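Local coordinates for protein iron-only hydrogenase system regulator (Thermotoga maritima, PDB 2NZC) that is of uncharacterised function but probably regulates the iron-only hydrogenase system through an ACT-like domain, at residues D16-K19 with A20-V24. Residues are numbered along the deposited sequence; the frame is centred on the assembly and turned at random.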
ATOM      1  N   ASP D  16      12.074  -4.620 -14.399  1.00 44.52           N
ATOM      2  CA  ASP D  16      10.666  -4.641 -14.842  1.00 45.95           C
ATOM      3  C   ASP D  16      10.479  -5.144 -16.264  1.00 46.30           C
ATOM      4  O   ASP D  16       9.604  -4.652 -16.995  1.00 46.81           O
ATOM      5  CB  ASP D  16      10.001  -3.256 -14.675  1.00 46.34           C
ATOM      6  CG  ASP D  16       8.534  -3.339 -14.164  1.00 49.15           C
ATOM      7  OD1 ASP D  16       8.124  -4.409 -13.628  1.00 50.99           O
ATOM      8  OD2 ASP D  16       7.800  -2.311 -14.275  1.00 48.64           O
ATOM      9  N   ARG D  17      11.306  -6.113 -16.658  1.00 46.54           N
ATOM     10  CA  ARG D  17      11.130  -6.813 -17.925  1.00 46.41           C
ATOM     11  C   ARG D  17      10.073  -7.928 -17.796  1.00 46.05           C
ATOM     12  O   ARG D  17       9.613  -8.243 -16.685  1.00 46.38           O
ATOM     13  CB  ARG D  17      12.469  -7.343 -18.450  1.00 46.56           C
ATOM     14  CG  ARG D  17      13.106  -8.428 -17.621  1.00 47.72           C
ATOM     15  CD  ARG D  17      14.429  -8.791 -18.213  1.00 50.62           C
ATOM     16  NE  ARG D  17      15.088  -9.850 -17.461  1.00 53.68           N
ATOM     17  CZ  ARG D  17      15.966  -9.640 -16.486  1.00 55.28           C
ATOM     18  NH1 ARG D  17      16.517 -10.673 -15.861  1.00 56.33           N
ATOM     19  NH2 ARG D  17      16.294  -8.400 -16.133  1.00 55.92           N
ATOM     20  N   GLU D  18       9.684  -8.501 -18.934  1.00 45.24           N
ATOM     21  CA  GLU D  18       8.560  -9.437 -18.993  1.00 44.60           C
ATOM     22  C   GLU D  18       8.759 -10.696 -18.142  1.00 43.89           C
ATOM     23  O   GLU D  18       7.953 -10.961 -17.233  1.00 43.68           O
ATOM     24  CB  GLU D  18       8.201  -9.794 -20.448  1.00 44.68           C
ATOM     25  CG  GLU D  18       9.117 -10.830 -21.108  1.00 45.93           C
ATOM     26  CD  GLU D  18       8.390 -11.657 -22.179  1.00 48.10           C
ATOM     27  OE1 GLU D  18       7.420 -11.133 -22.771  1.00 49.75           O
ATOM     28  OE2 GLU D  18       8.796 -12.829 -22.440  1.00 48.40           O
ATOM     29  N   LYS D  19       9.838 -11.436 -18.425  1.00 42.76           N
ATOM     30  CA  LYS D  19      10.157 -12.709 -17.773  1.00 42.19           C
ATOM     31  C   LYS D  19      10.236 -12.584 -16.249  1.00 41.87           C
ATOM     32  O   LYS D  19       9.542 -13.312 -15.529  1.00 40.95           O
ATOM     33  CB  LYS D  19      11.478 -13.248 -18.311  1.00 42.23           C
ATOM     34  CG  LYS D  19      11.747 -14.722 -18.025  1.00 42.25           C
ATOM     35  CD  LYS D  19      12.938 -15.191 -18.854  1.00 42.59           C
ATOM     36  CE  LYS D  19      13.149 -16.700 -18.789  1.00 43.30           C
ATOM     37  NZ  LYS D  19      13.684 -17.147 -17.451  1.00 43.05           N
ATOM     38  N   ALA D  20      11.080 -11.662 -15.775  1.00 41.79           N
ATOM     39  CA  ALA D  20      11.292 -11.467 -14.341  1.00 41.98           C
ATOM     40  C   ALA D  20       9.974 -11.199 -13.629  1.00 42.43           C
ATOM     41  O   ALA D  20       9.672 -11.818 -12.619  1.00 42.30           O
ATOM     42  CB  ALA D  20      12.277 -10.349 -14.084  1.00 41.77           C
ATOM     43  N   TYR D  21       9.172 -10.294 -14.170  1.00 43.16           N
ATOM     44  CA  TYR D  21       7.907 -10.003 -13.539  1.00 43.96           C
ATOM     45  C   TYR D  21       6.951 -11.204 -13.560  1.00 42.51           C
ATOM     46  O   TYR D  21       6.281 -11.463 -12.573  1.00 42.69           O
ATOM     47  CB  TYR D  21       7.275  -8.710 -14.083  1.00 46.01           C
ATOM     48  CG  TYR D  21       6.306  -8.105 -13.089  1.00 49.48           C
ATOM     49  CD1 TYR D  21       6.209  -8.617 -11.791  1.00 52.45           C
ATOM     50  CD2 TYR D  21       5.503  -7.018 -13.427  1.00 52.57           C
ATOM     51  CE1 TYR D  21       5.328  -8.083 -10.856  1.00 52.22           C
ATOM     52  CE2 TYR D  21       4.607  -6.477 -12.492  1.00 53.18           C
ATOM     53  CZ  TYR D  21       4.530  -7.028 -11.216  1.00 52.07           C
ATOM     54  OH  TYR D  21       3.673  -6.507 -10.283  1.00 53.49           O
ATOM     55  N   ARG D  22       6.922 -11.941 -14.667  1.00 41.10           N
ATOM     56  CA  ARG D  22       6.071 -13.129 -14.815  1.00 39.12           C
ATOM     57  C   ARG D  22       6.396 -14.184 -13.754  1.00 37.71           C
ATOM     58  O   ARG D  22       5.499 -14.676 -13.072  1.00 37.85           O
ATOM     59  CB  ARG D  22       6.185 -13.697 -16.226  1.00 39.17           C
ATOM     60  CG  ARG D  22       5.382 -14.984 -16.483  1.00 39.11           C
ATOM     61  CD  ARG D  22       5.329 -15.373 -17.962  1.00 39.52           C
ATOM     62  NE  ARG D  22       6.652 -15.636 -18.532  1.00 40.68           N
ATOM     63  CZ  ARG D  22       7.186 -14.973 -19.561  1.00 40.80           C
ATOM     64  NH1 ARG D  22       8.401 -15.287 -19.991  1.00 40.92           N
ATOM     65  NH2 ARG D  22       6.512 -14.001 -20.172  1.00 41.29           N
ATOM     66  N   GLN D  23       7.680 -14.492 -13.589  1.00 35.52           N
ATOM     67  CA  GLN D  23       8.121 -15.490 -12.617  1.00 33.61           C
ATOM     68  C   GLN D  23       7.839 -15.091 -11.172  1.00 32.38           C
ATOM     69  O   GLN D  23       7.402 -15.919 -10.396  1.00 30.67           O
ATOM     70  CB  GLN D  23       9.600 -15.786 -12.774  1.00 33.54           C
ATOM     71  CG  GLN D  23       9.979 -16.538 -14.033  1.00 34.03           C
ATOM     72  CD  GLN D  23      11.432 -16.340 -14.333  1.00 35.57           C
ATOM     73  OE1 GLN D  23      11.929 -15.210 -14.264  1.00 37.39           O
ATOM     74  NE2 GLN D  23      12.134 -17.418 -14.652  1.00 34.08           N
ATOM     75  N   VAL D  24       8.102 -13.836 -10.811  1.00 31.61           N
ATOM     76  CA  VAL D  24       7.755 -13.346  -9.471  1.00 32.24           C
ATOM     77  C   VAL D  24       6.246 -13.494  -9.227  1.00 32.88           C
ATOM     78  O   VAL D  24       5.832 -14.000  -8.171  1.00 33.04           O
ATOM     79  CB  VAL D  24       8.218 -11.869  -9.217  1.00 31.55           C
ATOM     80  CG1 VAL D  24       7.694 -11.331  -7.882  1.00 32.44           C
ATOM     81  CG2 VAL D  24       9.728 -11.777  -9.243  1.00 31.05           C
TER
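Asp16 and Tyr21 run alongside each other at the start of helix 18-30, their ends turned to the same side. Carboxylate oxygen OD1 of Asp16 comes obliquely to ring carbon CD2 of Tyr21, 3.7 Å away, with the two planes 46° apart. Arg17 takes the N-cap position, and its carbonyl O receives the first i to i+4 bond, from Tyr21 N at 3.3 Å. Its side chain runs extended from CG to NE; CG rests against CB of Ala20, which also lies over one face of the guanidinium, while NH2 forms a salt bridge with Glu15. Glu18 meets Arg22 twice. The backbone bond from Arg22 N to Glu18 O (2.9 Å) continues the helical ladder, and the side chains of the same two residues form a surface salt bridge, long and weak: OE2 of Glu18 is 3.4 Å from NH2 of Arg22 and only slightly farther from NH1. Arg22 bends at chi3 (61°), which folds its guanidinium back over the first turn, one face above CA of Lys19 and an edge to the carboxylate, whose plane stands almost perpendicular at 87°. Lys19 O accepts a nearly straight bond from Gln23 N (2.9 Å) and has Gln23 CG 3.6 Å away; the Lys19 side chain, kinked at its last torsion, slants across Gln23, NZ ending 3.9 Å from Gln23 CD. Gln23 also touches Ile72. With an alanine here, the chain beyond CB is gone, which would probably open a gap beside Ile72 and leave the Lys19 chain freer to swing. This turn follows strand 6-15: Asp16 bonds through its backbone to Asn47 and touches Ala49, whereas the buried Val24 packs on Ile51 of strand 48-57, seating the helix on the antiparallel sheet of an ACT-like fold.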